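AA10A (Thermobifida fusca, PDB 5UIZ) probably cleaves cellulose chains oxidatively, as a copper-dependent lytic polysaccharide monooxygenase of family AA10. Local coordinates at residues F134-Y139 and H198-I203; P78-N83 and R117-V122; L87-V92 and A98-G103. One frame throughout, in Å; residues are numbered along the deposited sequence. Where two conformers were deposited one is given.

Contact 1. Residues F134-Y139 and H198-I203; sequences FTIHLY and HVVFTI
The ring of Phe134 reaches Val200 with its far atom: CZ lies 3.9 Å from Val200 CG2, and the methyl approaches the ring obliquely. This is face-to-face sheet packing inside the beta-sandwich of the monooxygenase, and the evidence is in the backbones. The axes of 134-139 and 198-203 come no closer than 10.6 Å and their directions differ by 46°, a separation too wide for neighbouring strands of one sheet, so side chains alone fill the gap. With CG set between the backbone N and carbonyl carbon of Phe134 (chi1 62°), the ring is sent across that gap to the valine methyl.

Ile136 works differently. It slides past both of its partners, and its end methyl CD1 touches two residues that lie two apart on the opposite strand. Val200 presents both branches, CG2 to the phenylalanine and CG1 to Ile136 CD1 at 4.1 Å. Thr202 CA lies 8.9 Å from Ile136 CA, and the threonine turns its hydroxyl rather than its methyl to the isoleucine.

All four side chains are buried. Behind them each layer has its own strand pairing: Phe134 and Ile136 share backbone hydrogen bonds with Val189 and Phe187 of strand 184-190, while strand 198-206 pairs antiparallel with strand 211-221, where Val200 also packs on Val219. Ile136 also touches Val40 of strand 38-42, which extends the same apolar layer. The shortest approach between 134-139 and 198-203 is that of Ile136 CD1 to Thr202 OG1, 3.5 Å; the threonine's chi1 of -59° places OG1, and not CG2, next to that methyl.

Contact 2. Residues P78-N83 and R117-V122; sequences PNAMWN and RSMDAV
No flat group takes part where Met81 meets Met119; the indole of Trp82, next in the chain, has Asn79 OD1 at its edge, in the ring plane, and forms edge-to-face pairs with the rings of Trp74 and His58. The contact itself is made by flexible thioethers and a small methyl. Met81 SD lies 4.2 Å from Met119 CE, a sulfur-to-methyl van der Waals approach between two buried chains. The CB of Met81 does not aim at Met119; the bend at chi2 (60°), added to chi1, brings the sulfur there, and chi3 turns only the end methyl. Met119 is likewise bent at chi2 and chi3, bringing CE forward.

Ala80 supplies the other half. Its CB faces the opposite segment directly and is 4.4 Å from Met119 CE. Met119 was deposited in two conformers, so both distances to CE hold for one of them. Ser118 OG stands 4.5 Å from Ala80 CB, a loose approach that fits the modest 95 Å² buried in all.

Both backbones are short turns of helix. Pro78 O takes an i+3 bond from Met81 N and an i+4 bond from Trp82 N, whereas in 117-120 both bonds, Asp120 N to Arg117 O and Ala121 N to Ser118 O, are i+3, each 3.1 Å long. Two further helices flank the pair: 46-54 carries Cys50 and Trp51 against Met81 and Asn47 against Met119, and 68-76 lends Trp74 to Met81 and Ala73 to Ser118. The contact thus ties helix 79-82 to the segment running from helix 111-114 toward strand 128-130.

Contact 3. Residues L87-V92 and A98-G103; sequences LYRDWV and AALPDG
Ala99 offers its methyl to two residues of the other segment, and these van der Waals touches come first. Val92 sets both branches against it, CG2 at 4.0 Å from Ala99 CB and CG1 only slightly farther, a pairing that follows from its chi1 of 170°, which turns both methyls to the alanine. The aliphatic part of Arg89 adds a second flank: its CD lies 3.9 Å from Leu100 CD1, the two side chains running alongside one another, oppositely directed. Farther along the arginine, Arg89 NE is 3.8 Å from Ala99 CB, a packing approach only.

In the fold this is the return from strand 88-90, which pairs antiparallel with strand 211-221 of the mixed sheet, through backbone bonds such as that between Arg89 and Thr212. The chain then turns through the short helix 96-99 so that its last residue backs onto the strand. Copper lies about 12 Å from the Arg89 side chain, on the side where Tyr88 of the same strand meets His37, a copper ligand.

The polar group is the guanidinium. A bend at chi3 (72°) brings one face of the Arg89 group under Ala99 O, which sits 3.9 Å above its plane, displaced from the centre; a helix-end carbonyl so placed is likely to interact favourably with the positive charge. The directed bond goes elsewhere, from NH2 to Gly108 O. A leucine in place of Arg89 would probably leave Gly108 O without this donor and Ala99 O without the charge beneath it. Leu100 also rests on Tyr214 of strand 211-221.

Contact 3 is nested in the chain loop closed by contact 2, and contact 1 follows both. Centres lie about 17 Å apart between contact 1 and each of the others and about 15 Å apart between contacts 2 and 3. Contact 1 joins the two sheets of the sandwich; contact 3 reaches the mixed sheet too, and Phe201 CZ meets Leu100 CD2 at 3.6 Å. Contact 2 belongs to the helical region beside the sandwich, and Asp120 CG lies 3.3 Å from Gly103 O. Through these two touches 98-103 connects the helical region to the outer side of the mixed sheet, whereas contacts 1 and 2 stay about 8 Å apart at their nearest atoms. Strand 88-90 runs near the copper.

Contact 1. Residues F134-Y139 and H198-I203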
loop_
_atom_site.group_PDB
_atom_site.type_symbol
_atom_site.label_atom_id
_atom_site.label_comp_id
_atom_site.label_asym_id
_atom_site.label_seq_id
_atom_site.Cartn_x
_atom_site.Cartn_y
_atom_site.Cartn_z
ATOM N N PHE A 134 -4.585 8.415 -12.783
ATOM C CA PHE A 134 -4.612 8.994 -11.442
ATOM C C PHE A 134 -3.206 9.308 -11.007
ATOM O O PHE A 134 -2.222 8.843 -11.635
ATOM C CB PHE A 134 -5.326 8.074 -10.436
ATOM C CG PHE A 134 -4.665 6.736 -10.243
ATOM C CD1 PHE A 134 -4.927 5.684 -11.109
ATOM C CD2 PHE A 134 -3.788 6.533 -9.202
ATOM C CE1 PHE A 134 -4.303 4.461 -10.959
ATOM C CE2 PHE A 134 -3.152 5.305 -9.050
ATOM C CZ PHE A 134 -3.409 4.269 -9.932
ATOM N N THR A 135 -3.126 10.123 -9.961
ATOM C CA THR A 135 -1.854 10.575 -9.380
ATOM C C THR A 135 -1.515 9.830 -8.088
ATOM O O THR A 135 -2.321 9.666 -7.183
ATOM C CB THR A 135 -1.874 12.120 -9.126
ATOM O OG1 THR A 135 -2.059 12.798 -10.387
ATOM C CG2 THR A 135 -0.570 12.611 -8.485
ATOM N N ILE A 136 -0.274 9.395 -8.006
ATOM C CA ILE A 136 0.257 8.853 -6.798
ATOM C C ILE A 136 1.008 9.947 -6.089
ATOM O O ILE A 136 1.940 10.518 -6.650
ATOM C CB ILE A 136 1.202 7.707 -7.081
ATOM C CG1 ILE A 136 0.448 6.624 -7.893
ATOM C CG2 ILE A 136 1.827 7.223 -5.777
ATOM C CD1 ILE A 136 0.496 5.198 -7.381
ATOM N N HIS A 137 0.617 10.217 -4.844
ATOM C CA HIS A 137 1.314 11.187 -3.997
ATOM C C HIS A 137 1.940 10.448 -2.775
ATOM O O HIS A 137 1.248 9.852 -1.918
ATOM C CB HIS A 137 0.323 12.276 -3.607
ATOM C CG HIS A 137 0.820 13.204 -2.576
ATOM N ND1 HIS A 137 -0.034 13.912 -1.766
ATOM C CD2 HIS A 137 2.081 13.538 -2.204
ATOM C CE1 HIS A 137 0.685 14.659 -0.949
ATOM N NE2 HIS A 137 1.970 14.423 -1.168
ATOM N N LEU A 138 3.251 10.492 -2.744
ATOM C CA LEU A 138 4.045 9.892 -1.724
ATOM C C LEU A 138 4.497 11.021 -0.836
ATOM O O LEU A 138 4.842 12.112 -1.311
ATOM C CB LEU A 138 5.277 9.196 -2.347
ATOM C CG LEU A 138 6.067 8.383 -1.293
ATOM C CD1 LEU A 138 5.602 6.933 -1.384
ATOM C CD2 LEU A 138 7.579 8.456 -1.358
ATOM N N TYR A 139 4.485 10.771 0.469
ATOM C CA TYR A 139 5.073 11.658 1.426
ATOM C C TYR A 139 6.171 10.880 2.101
ATOM O O TYR A 139 5.935 9.796 2.589
ATOM C CB TYR A 139 4.056 12.106 2.455
ATOM C CG TYR A 139 4.584 13.028 3.524
ATOM C CD1 TYR A 139 4.981 14.311 3.220
ATOM C CD2 TYR A 139 4.591 12.662 4.872
ATOM C CE1 TYR A 139 5.450 15.183 4.189
ATOM C CE2 TYR A 139 5.006 13.561 5.864
ATOM C CZ TYR A 139 5.449 14.822 5.495
ATOM O OH TYR A 139 5.915 15.715 6.466
ATOM N N HIS A 198 -10.289 -2.316 -6.971
ATOM C CA HIS A 198 -8.996 -2.845 -7.269
ATOM C C HIS A 198 -8.005 -2.518 -6.167
ATOM O O HIS A 198 -8.297 -1.775 -5.201
ATOM C CB HIS A 198 -8.534 -2.263 -8.597
ATOM C CG HIS A 198 -9.105 -2.965 -9.767
ATOM N ND1 HIS A 198 -8.632 -4.182 -10.188
ATOM C CD2 HIS A 198 -10.141 -2.655 -10.586
ATOM C CE1 HIS A 198 -9.361 -4.596 -11.212
ATOM N NE2 HIS A 198 -10.292 -3.699 -11.465
ATOM N N VAL A 199 -6.822 -3.055 -6.337
ATOM C CA VAL A 199 -5.675 -2.703 -5.496
ATOM C C VAL A 199 -4.523 -2.129 -6.300
ATOM O O VAL A 199 -4.155 -2.667 -7.318
ATOM C CB VAL A 199 -5.194 -3.922 -4.739
ATOM C CG1 VAL A 199 -4.059 -3.579 -3.781
ATOM C CG2 VAL A 199 -6.335 -4.472 -3.941
ATOM N N VAL A 200 -4.026 -1.002 -5.859
ATOM C CA VAL A 200 -2.850 -0.412 -6.433
ATOM C C VAL A 200 -1.713 -0.806 -5.463
ATOM O O VAL A 200 -1.792 -0.579 -4.248
ATOM C CB VAL A 200 -2.966 1.086 -6.482
ATOM C CG1 VAL A 200 -1.660 1.697 -6.999
ATOM C CG2 VAL A 200 -4.167 1.511 -7.302
ATOM N N PHE A 201 -0.704 -1.467 -6.005
ATOM C CA PHE A 201 0.493 -1.822 -5.241
ATOM C C PHE A 201 1.742 -1.047 -5.687
ATOM O O PHE A 201 2.224 -1.218 -6.809
ATOM C CB PHE A 201 0.675 -3.328 -5.322
ATOM C CG PHE A 201 1.775 -3.846 -4.484
ATOM C CD1 PHE A 201 1.738 -3.691 -3.144
ATOM C CD2 PHE A 201 2.866 -4.515 -5.060
ATOM C CE1 PHE A 201 2.763 -4.171 -2.324
ATOM C CE2 PHE A 201 3.883 -4.979 -4.260
ATOM C CZ PHE A 201 3.828 -4.823 -2.883
ATOM N N THR A 202 2.229 -0.178 -4.825
ATOM C CA THR A 202 3.354 0.713 -5.113
ATOM C C THR A 202 4.627 0.250 -4.354
ATOM O O THR A 202 4.607 0.027 -3.127
ATOM C CB THR A 202 3.013 2.163 -4.723
ATOM O OG1 THR A 202 1.875 2.589 -5.447
ATOM C CG2 THR A 202 4.136 3.109 -5.045
ATOM N N ILE A 203 5.682 0.047 -5.130
ATOM C CA ILE A 203 7.003 -0.253 -4.654
ATOM C C ILE A 203 7.888 0.991 -4.773
ATOM O O ILE A 203 8.181 1.516 -5.862
ATOM C CB ILE A 203 7.682 -1.388 -5.441
ATOM C CG1 ILE A 203 6.787 -2.631 -5.509
ATOM C CG2 ILE A 203 8.991 -1.788 -4.753
ATOM C CD1 ILE A 203 7.433 -3.748 -6.330
#

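Contact 2. Residues P78-N83 and R117-V122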
loop_
_atom_site.group_PDB
_atom_site.type_symbol
_atom_site.label_atom_id
_atom_site.label_comp_id
_atom_site.label_asym_id
_atom_site.label_seq_id
_atom_site.Cartn_x
_atom_site.Cartn_y
_atom_site.Cartn_z
ATOM N N PRO A 78 -1.932 -2.525 16.762
ATOM C CA PRO A 78 -2.094 -1.082 16.629
ATOM C C PRO A 78 -0.900 -0.396 15.986
ATOM O O PRO A 78 -1.084 0.646 15.391
ATOM C CB PRO A 78 -2.267 -0.611 18.083
ATOM C CG PRO A 78 -2.898 -1.814 18.766
ATOM C CD PRO A 78 -2.170 -2.974 18.153
ATOM N N ASN A 79 0.294 -0.961 16.132
ATOM C CA ASN A 79 1.511 -0.346 15.594
ATOM C C ASN A 79 1.549 -0.343 14.055
ATOM O O ASN A 79 2.310 0.423 13.502
ATOM C CB ASN A 79 2.777 -1.046 16.085
ATOM C CG ASN A 79 2.959 -0.963 17.584
ATOM O OD1 ASN A 79 2.791 0.102 18.164
ATOM N ND2 ASN A 79 3.278 -2.104 18.219
ATOM N N ALA A 80 0.767 -1.202 13.400
ATOM C CA ALA A 80 0.596 -1.128 11.930
ATOM C C ALA A 80 0.109 0.232 11.532
ATOM O O ALA A 80 0.491 0.704 10.485
ATOM C CB ALA A 80 -0.347 -2.196 11.384
ATOM N N MET A 81 -0.729 0.860 12.373
ATOM C CA MET A 81 -1.178 2.205 12.150
ATOM C C MET A 81 -0.294 3.280 12.825
ATOM O O MET A 81 -0.034 4.306 12.226
ATOM C CB MET A 81 -2.611 2.333 12.627
ATOM C CG MET A 81 -3.635 1.876 11.596
ATOM S SD MET A 81 -3.471 0.142 11.080
ATOM C CE MET A 81 -3.897 -0.704 12.644
ATOM N N TRP A 82 0.118 3.095 14.085
ATOM C CA TRP A 82 0.937 4.123 14.749
ATOM C C TRP A 82 2.245 4.322 14.006
ATOM O O TRP A 82 2.672 5.446 13.879
ATOM C CB TRP A 82 1.248 3.824 16.224
ATOM C CG TRP A 82 0.044 3.618 17.134
ATOM C CD1 TRP A 82 -0.127 2.605 17.992
ATOM C CD2 TRP A 82 -1.113 4.456 17.254
ATOM N NE1 TRP A 82 -1.326 2.751 18.680
ATOM C CE2 TRP A 82 -1.923 3.907 18.255
ATOM C CE3 TRP A 82 -1.506 5.672 16.658
ATOM C CZ2 TRP A 82 -3.142 4.454 18.612
ATOM C CZ3 TRP A 82 -2.691 6.225 17.011
ATOM C CH2 TRP A 82 -3.516 5.600 17.977
ATOM N N ASN A 83 2.819 3.233 13.502
ATOM C CA ASN A 83 4.035 3.268 12.717
ATOM C C ASN A 83 3.655 3.045 11.239
ATOM O O ASN A 83 4.256 2.199 10.554
ATOM C CB ASN A 83 5.024 2.181 13.194
ATOM C CG ASN A 83 5.438 2.336 14.647
ATOM O OD1 ASN A 83 5.777 3.428 15.080
ATOM N ND2 ASN A 83 5.455 1.236 15.389
ATOM N N ARG A 117 0.901 -7.510 9.313
ATOM C CA ARG A 117 0.267 -8.714 8.701
ATOM C C ARG A 117 -1.243 -8.556 8.449
ATOM O O ARG A 117 -1.812 -9.184 7.558
ATOM C CB ARG A 117 0.575 -9.960 9.516
ATOM C CG ARG A 117 -0.219 -10.034 10.787
ATOM C CD ARG A 117 0.247 -11.097 11.753
ATOM N NE ARG A 117 -0.627 -11.058 12.952
ATOM C CZ ARG A 117 -0.328 -11.545 14.165
ATOM N NH1 ARG A 117 0.849 -12.116 14.398
ATOM N NH2 ARG A 117 -1.211 -11.461 15.161
ATOM N N SER A 118 -1.905 -7.699 9.227
ATOM C CA SER A 118 -3.344 -7.452 9.019
ATOM C C SER A 118 -3.689 -6.739 7.659
ATOM O O SER A 118 -4.816 -6.759 7.210
ATOM C CB SER A 118 -3.912 -6.655 10.234
ATOM O OG SER A 118 -3.255 -5.406 10.293
ATOM N N MET A 119 -2.699 -6.123 7.044
ATOM C CA MET A 119 -2.831 -5.533 5.716
ATOM C C MET A 119 -3.055 -6.555 4.645
ATOM O O MET A 119 -3.513 -6.201 3.590
ATOM C CB MET A 119 -1.567 -4.760 5.328
ATOM C CG MET A 119 -1.290 -3.533 6.154
ATOM S SD MET A 119 -2.767 -2.547 6.323
ATOM C CE MET A 119 -3.181 -2.709 8.050
ATOM N N ASP A 120 -2.667 -7.794 4.917
ATOM C CA ASP A 120 -2.872 -8.918 4.058
ATOM C C ASP A 120 -4.296 -9.478 4.113
ATOM O O ASP A 120 -4.594 -10.400 3.358
ATOM C CB ASP A 120 -1.907 -10.074 4.445
ATOM C CG ASP A 120 -0.410 -9.781 4.149
ATOM O OD1 ASP A 120 -0.100 -8.959 3.201
ATOM O OD2 ASP A 120 0.446 -10.430 4.820
ATOM N N ALA A 121 -5.151 -8.987 5.011
ATOM C CA ALA A 121 -6.456 -9.602 5.167
ATOM C C ALA A 121 -7.337 -9.296 3.955
ATOM O O ALA A 121 -7.175 -8.291 3.269
ATOM C CB ALA A 121 -7.135 -9.212 6.499
ATOM N N VAL A 122 -8.298 -10.180 3.759
ATOM C CA VAL A 122 -9.206 -10.160 2.639
ATOM C C VAL A 122 -10.515 -9.590 3.153
ATOM O O VAL A 122 -11.059 -10.062 4.147
ATOM C CB VAL A 122 -9.292 -11.604 2.103
ATOM C CG1 VAL A 122 -10.472 -11.843 1.225
ATOM C CG2 VAL A 122 -8.003 -11.950 1.341
#

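Contact 3. Residues L87-V92 and A98-G103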
loop_
_atom_site.group_PDB
_atom_site.type_symbol
_atom_site.label_atom_id
_atom_site.label_comp_id
_atom_site.label_asym_id
_atom_site.label_seq_id
_atom_site.Cartn_x
_atom_site.Cartn_y
_atom_site.Cartn_z
ATOM N N LEU A 87 6.546 0.714 6.676
ATOM C CA LEU A 87 6.282 -0.562 5.990
ATOM C C LEU A 87 7.339 -0.793 4.908
ATOM O O LEU A 87 7.066 -0.644 3.700
ATOM C CB LEU A 87 4.867 -0.584 5.437
ATOM C CG LEU A 87 4.213 -1.943 5.430
ATOM C CD1 LEU A 87 2.727 -1.822 5.083
ATOM C CD2 LEU A 87 4.906 -2.890 4.452
ATOM N N TYR A 88 8.537 -1.163 5.353
ATOM C CA TYR A 88 9.661 -1.394 4.476
ATOM C C TYR A 88 10.455 -2.623 4.780
ATOM O O TYR A 88 10.460 -3.154 5.914
ATOM C CB TYR A 88 10.615 -0.215 4.521
ATOM C CG TYR A 88 11.300 0.010 5.841
ATOM C CD1 TYR A 88 12.484 -0.659 6.150
ATOM C CD2 TYR A 88 10.794 0.936 6.758
ATOM C CE1 TYR A 88 13.123 -0.455 7.353
ATOM C CE2 TYR A 88 11.425 1.167 7.953
ATOM C CZ TYR A 88 12.607 0.485 8.248
ATOM O OH TYR A 88 13.235 0.701 9.437
ATOM N N ARG A 89 11.184 -3.058 3.761
ATOM C CA ARG A 89 12.199 -4.064 3.966
ATOM C C ARG A 89 13.557 -3.505 3.616
ATOM O O ARG A 89 13.675 -2.696 2.713
ATOM C CB ARG A 89 11.901 -5.306 3.131
ATOM C CG ARG A 89 10.586 -6.004 3.444
ATOM C CD ARG A 89 10.494 -7.283 2.598
ATOM N NE ARG A 89 11.434 -8.261 3.115
ATOM C CZ ARG A 89 11.167 -9.120 4.080
ATOM N NH1 ARG A 89 12.126 -9.844 4.530
ATOM N NH2 ARG A 89 9.985 -9.221 4.617
ATOM N N ASP A 90 14.583 -3.980 4.307
ATOM C CA ASP A 90 15.955 -3.717 3.954
ATOM C C ASP A 90 16.548 -4.942 3.226
ATOM O O ASP A 90 16.158 -6.091 3.487
ATOM C CB ASP A 90 16.790 -3.466 5.201
ATOM C CG ASP A 90 16.486 -2.118 5.871
ATOM O OD1 ASP A 90 16.029 -1.113 5.239
ATOM O OD2 ASP A 90 16.748 -2.094 7.066
ATOM N N TRP A 91 17.473 -4.669 2.310
ATOM C CA TRP A 91 18.311 -5.663 1.682
ATOM C C TRP A 91 17.496 -6.646 0.808
ATOM O O TRP A 91 17.790 -7.831 0.719
ATOM C CB TRP A 91 19.179 -6.381 2.766
ATOM C CG TRP A 91 20.180 -5.486 3.400
ATOM C CD1 TRP A 91 20.193 -5.070 4.702
ATOM C CD2 TRP A 91 21.374 -4.931 2.787
ATOM N NE1 TRP A 91 21.310 -4.265 4.932
ATOM C CE2 TRP A 91 22.051 -4.186 3.776
ATOM C CE3 TRP A 91 21.917 -4.991 1.505
ATOM C CZ2 TRP A 91 23.248 -3.497 3.518
ATOM C CZ3 TRP A 91 23.096 -4.307 1.243
ATOM C CH2 TRP A 91 23.768 -3.588 2.260
ATOM N N VAL A 92 16.475 -6.114 0.155
ATOM C CA VAL A 92 15.715 -6.869 -0.815
ATOM C C VAL A 92 16.547 -7.120 -2.108
ATOM O O VAL A 92 16.320 -8.110 -2.791
ATOM C CB VAL A 92 14.350 -6.203 -1.123
ATOM C CG1 VAL A 92 13.647 -6.845 -2.323
ATOM C CG2 VAL A 92 13.445 -6.285 0.105
ATOM N N ALA A 98 10.877 -12.485 -4.380
ATOM C CA ALA A 98 11.411 -13.387 -3.378
ATOM C C ALA A 98 11.048 -12.865 -2.005
ATOM O O ALA A 98 10.841 -13.676 -1.083
ATOM C CB ALA A 98 12.901 -13.523 -3.475
ATOM N N ALA A 99 11.088 -11.541 -1.818
ATOM C CA ALA A 99 10.834 -11.004 -0.517
ATOM C C ALA A 99 9.368 -11.081 -0.103
ATOM O O ALA A 99 9.107 -11.127 1.071
ATOM C CB ALA A 99 11.324 -9.592 -0.393
ATOM N N LEU A 100 8.446 -11.088 -1.046
ATOM C CA LEU A 100 7.006 -10.965 -0.761
ATOM C C LEU A 100 6.323 -12.197 -1.325
ATOM O O LEU A 100 5.968 -12.210 -2.495
ATOM C CB LEU A 100 6.458 -9.716 -1.468
ATOM C CG LEU A 100 6.515 -8.401 -0.677
ATOM C CD1 LEU A 100 7.853 -8.049 -0.097
ATOM C CD2 LEU A 100 6.091 -7.265 -1.594
ATOM N N PRO A 101 6.165 -13.256 -0.514
ATOM C CA PRO A 101 5.354 -14.363 -0.986
ATOM C C PRO A 101 3.923 -13.949 -1.341
ATOM O O PRO A 101 3.372 -12.965 -0.762
ATOM C CB PRO A 101 5.324 -15.297 0.217
ATOM C CG PRO A 101 6.546 -15.012 0.964
ATOM C CD PRO A 101 6.764 -13.537 0.796
ATOM N N ASP A 102 3.299 -14.706 -2.242
ATOM C CA ASP A 102 1.894 -14.451 -2.539
ATOM C C ASP A 102 1.053 -14.388 -1.244
ATOM O O ASP A 102 1.257 -15.169 -0.282
ATOM C CB ASP A 102 1.332 -15.499 -3.469
ATOM C CG ASP A 102 1.749 -15.292 -4.908
ATOM O OD1 ASP A 102 2.077 -14.140 -5.357
ATOM O OD2 ASP A 102 1.716 -16.308 -5.614
ATOM N N GLY A 103 0.166 -13.400 -1.198
ATOM C CA GLY A 103 -0.681 -13.241 -0.073
ATOM C C GLY A 103 -0.020 -12.500 1.051
ATOM O O GLY A 103 -0.672 -12.271 2.062
#